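Local structure of BDI_3064 protein (Parabacteroides distasonis ATCC 8503, 5Z06) at residues A[40-45]-A[52-57]. The protein hydrolyses linear beta-1,2-glucan and beta-1,2-glucooligosaccharides of four or more glucose units, releasing sophorose from the non-reducing end as an exo-acting enzyme. Residues are numbered along the deposited sequence; the frame is centred on the assembly and turned at random.
With CA (calcium ion), chain C.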
ATOM      1  N   LEU A  40       5.290 -16.563 -16.691  1.00 27.58           N
ATOM      2  CA  LEU A  40       6.403 -17.412 -16.396  1.00 29.10           C
ATOM      3  C   LEU A  40       6.157 -18.120 -15.101  1.00 29.71           C
ATOM      4  O   LEU A  40       5.561 -17.535 -14.206  1.00 30.35           O
ATOM      5  CB  LEU A  40       7.688 -16.608 -16.276  1.00 28.48           C
ATOM      6  CG  LEU A  40       8.272 -16.199 -17.608  1.00 29.00           C
ATOM      7  CD1 LEU A  40       9.473 -15.304 -17.369  1.00 28.57           C
ATOM      8  CD2 LEU A  40       8.686 -17.425 -18.412  1.00 29.80           C
ATOM      9  N   PRO A  41       6.612 -19.380 -14.992  1.00 29.35           N
ATOM     10  CA  PRO A  41       6.504 -20.043 -13.705  1.00 28.52           C
ATOM     11  C   PRO A  41       7.472 -19.471 -12.714  1.00 27.34           C
ATOM     12  O   PRO A  41       8.520 -18.949 -13.085  1.00 29.48           O
ATOM     13  CB  PRO A  41       6.839 -21.506 -14.017  1.00 29.40           C
ATOM     14  CG  PRO A  41       6.664 -21.639 -15.479  1.00 30.50           C
ATOM     15  CD  PRO A  41       7.052 -20.305 -16.039  1.00 30.20           C
ATOM     16  N   VAL A  42       7.112 -19.561 -11.451  1.00 27.94           N
ATOM     17  CA  VAL A  42       7.980 -19.148 -10.382  1.00 27.99           C
ATOM     18  C   VAL A  42       8.544 -20.422  -9.808  1.00 27.86           C
ATOM     19  O   VAL A  42       7.802 -21.262  -9.306  1.00 29.13           O
ATOM     20  CB  VAL A  42       7.208 -18.394  -9.300  1.00 28.98           C
ATOM     21  CG1 VAL A  42       8.088 -18.139  -8.087  1.00 29.53           C
ATOM     22  CG2 VAL A  42       6.718 -17.074  -9.860  1.00 30.78           C
ATOM     23  N   ALA A  43       9.856 -20.548  -9.854  1.00 27.06           N
ATOM     24  CA  ALA A  43      10.520 -21.672  -9.233  1.00 27.38           C
ATOM     25  C   ALA A  43      10.814 -21.302  -7.790  1.00 28.78           C
ATOM     26  O   ALA A  43      11.586 -20.359  -7.526  1.00 25.92           O
ATOM     27  CB  ALA A  43      11.803 -21.985  -9.959  1.00 26.81           C
ATOM     28  N   GLY A  44      10.220 -22.060  -6.870  1.00 28.11           N
ATOM     29  CA  GLY A  44      10.407 -21.858  -5.448  1.00 31.37           C
ATOM     30  C   GLY A  44      11.538 -22.666  -4.862  1.00 35.16           C
ATOM     31  O   GLY A  44      11.929 -22.406  -3.735  1.00 36.33           O
ATOM     32  N   SER A  45      12.083 -23.623  -5.618  1.00 39.16           N
ATOM     33  CA  SER A  45      13.148 -24.494  -5.112  1.00 41.29           C
ATOM     34  C   SER A  45      14.557 -24.017  -5.485  1.00 39.82           C
ATOM     35  O   SER A  45      15.535 -24.543  -4.976  1.00 40.00           O
ATOM     36  CB  SER A  45      12.942 -25.924  -5.609  1.00 41.74           C
ATOM     37  OG  SER A  45      13.011 -25.976  -7.032  1.00 45.50           O
ATOM     38  N   ASN A  52      12.478 -17.138  -4.490  1.00 31.77           N
ATOM     39  CA  ASN A  52      12.197 -17.768  -5.741  1.00 30.18           C
ATOM     40  C   ASN A  52      12.886 -17.103  -6.902  1.00 29.75           C
ATOM     41  O   ASN A  52      13.515 -16.041  -6.782  1.00 30.41           O
ATOM     42  CB  ASN A  52      10.677 -17.861  -5.935  1.00 30.81           C
ATOM     43  CG  ASN A  52       9.988 -16.520  -5.817  1.00 32.46           C
ATOM     44  OD1 ASN A  52      10.373 -15.563  -6.475  1.00 33.30           O
ATOM     45  ND2 ASN A  52       8.964 -16.448  -4.986  1.00 31.14           N
ATOM     46  N   SER A  53      12.767 -17.763  -8.035  1.00 29.78           N
ATOM     47  CA  SER A  53      13.279 -17.265  -9.279  1.00 28.74           C
ATOM     48  C   SER A  53      12.245 -17.556 -10.332  1.00 29.23           C
ATOM     49  O   SER A  53      11.242 -18.222 -10.059  1.00 30.70           O
ATOM     50  CB  SER A  53      14.584 -17.973  -9.607  1.00 28.95           C
ATOM     51  OG  SER A  53      14.376 -19.365  -9.736  1.00 28.00           O
ATOM     52  N   LEU A  54      12.499 -17.055 -11.530  1.00 27.93           N
ATOM     53  CA  LEU A  54      11.645 -17.300 -12.654  1.00 29.28           C
ATOM     54  C   LEU A  54      12.181 -18.468 -13.441  1.00 30.39           C
ATOM     55  O   LEU A  54      13.393 -18.569 -13.694  1.00 29.08           O
ATOM     56  CB  LEU A  54      11.555 -16.063 -13.537  1.00 28.48           C
ATOM     57  CG  LEU A  54      10.869 -14.868 -12.883  1.00 27.69           C
ATOM     58  CD1 LEU A  54      10.960 -13.673 -13.802  1.00 29.17           C
ATOM     59  CD2 LEU A  54       9.411 -15.181 -12.632  1.00 28.15           C
ATOM     60  N   GLU A  55      11.263 -19.347 -13.829  1.00 31.28           N
ATOM     61  CA  GLU A  55      11.610 -20.523 -14.576  1.00 32.10           C
ATOM     62  C   GLU A  55      11.427 -20.206 -16.030  1.00 32.40           C
ATOM     63  O   GLU A  55      10.364 -19.779 -16.453  1.00 28.58           O
ATOM     64  CB  GLU A  55      10.724 -21.706 -14.202  1.00 32.50           C
ATOM     65  CG  GLU A  55      11.287 -23.022 -14.715  1.00 32.67           C
ATOM     66  CD  GLU A  55      10.279 -24.143 -14.744  1.00 32.70           C
ATOM     67  OE1 GLU A  55       9.290 -24.073 -13.997  1.00 30.42           O
ATOM     68  OE2 GLU A  55      10.474 -25.095 -15.538  1.00 34.11           O
ATOM     69  N   LEU A  56      12.477 -20.435 -16.796  1.00 33.35           N
ATOM     70  CA  LEU A  56      12.409 -20.243 -18.216  1.00 35.27           C
ATOM     71  C   LEU A  56      12.672 -21.602 -18.861  1.00 33.06           C
ATOM     72  O   LEU A  56      13.823 -21.983 -19.088  1.00 33.82           O
ATOM     73  CB  LEU A  56      13.416 -19.168 -18.642  1.00 35.84           C
ATOM     74  CG  LEU A  56      13.175 -18.668 -20.061  1.00 38.65           C
ATOM     75  CD1 LEU A  56      12.040 -17.660 -20.077  1.00 40.53           C
ATOM     76  CD2 LEU A  56      14.435 -18.047 -20.652  1.00 40.16           C
ATOM     77  N   THR A  57      11.597 -22.343 -19.107  1.00 32.28           N
ATOM     78  CA  THR A  57      11.695 -23.682 -19.696  1.00 31.94           C
ATOM     79  C   THR A  57      11.094 -23.590 -21.068  1.00 32.25           C
ATOM     80  O   THR A  57       9.933 -23.192 -21.230  1.00 33.71           O
ATOM     81  CB  THR A  57      11.038 -24.759 -18.831  1.00 31.29           C
ATOM     82  OG1 THR A  57      11.839 -24.935 -17.663  1.00 29.90           O
ATOM     83  CG2 THR A  57      10.927 -26.107 -19.558  1.00 31.54           C
TER
HETATM   84 CA    CA C 801      14.821 -14.216  -6.010  1.00 31.11          CA
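Ala43 and Ser53 face each other as an antiparallel hydrogen-bonded pair. Ala43 N donates to Ser53 O over 2.7 Å in a clearly bent bond (142° at the hydrogen), whereas Ser53 N reaches Ala43 O at 2.9 Å. Two residues further on, Glu55 N donates to Pro41 O (2.9 Å) in a nearly straight bond. Val42 and Leu54 form the intervening non-hydrogen-bonded pair.

Beyond the backbone ladder, Val42 meets Asn52 obliquely: CG1, anti to the backbone N (chi1 172°), sits over the face of the amide, 3.4 Å from Asn52 CG. Leu40 spreads its two methyls over two leucines, CD1 against Leu54 CD1 at 4.2 Å, the side chains crossing near a right angle, and CD2 against Leu56 CD1 at 3.8 Å. Pro41 meets the Glu55 side chain with its ring; its CB comes to 3.5 Å from Glu55 OE1. An extended chain, with CG anti to the backbone N (chi1 -166°), lays that carboxylate beside the proline ring.

The segments belong to a beta hairpin of strands 42-43 and 53-59, the longer of which also pairs with strand 169-180 in an antiparallel sheet of the N-terminal part of the chain. Leu40 and Leu54 both rest on Ile70 of strand 65-71.

The hairpin loop leads into the calcium site, where Asn52 O binds the ion at 2.4 Å together with Glu12, Asn13, Thr49 and Asp175. Asn52 OD1 is anchored by Ser14 N, and Ser53 OG bonds to Val46 O. The Glu55 carboxylate is held at both oxygens, OE1 in a salt bridge with Lys34 and OE2 by the Thr57 hydroxyl, which approaches from the anti side and somewhat out of the carboxylate plane.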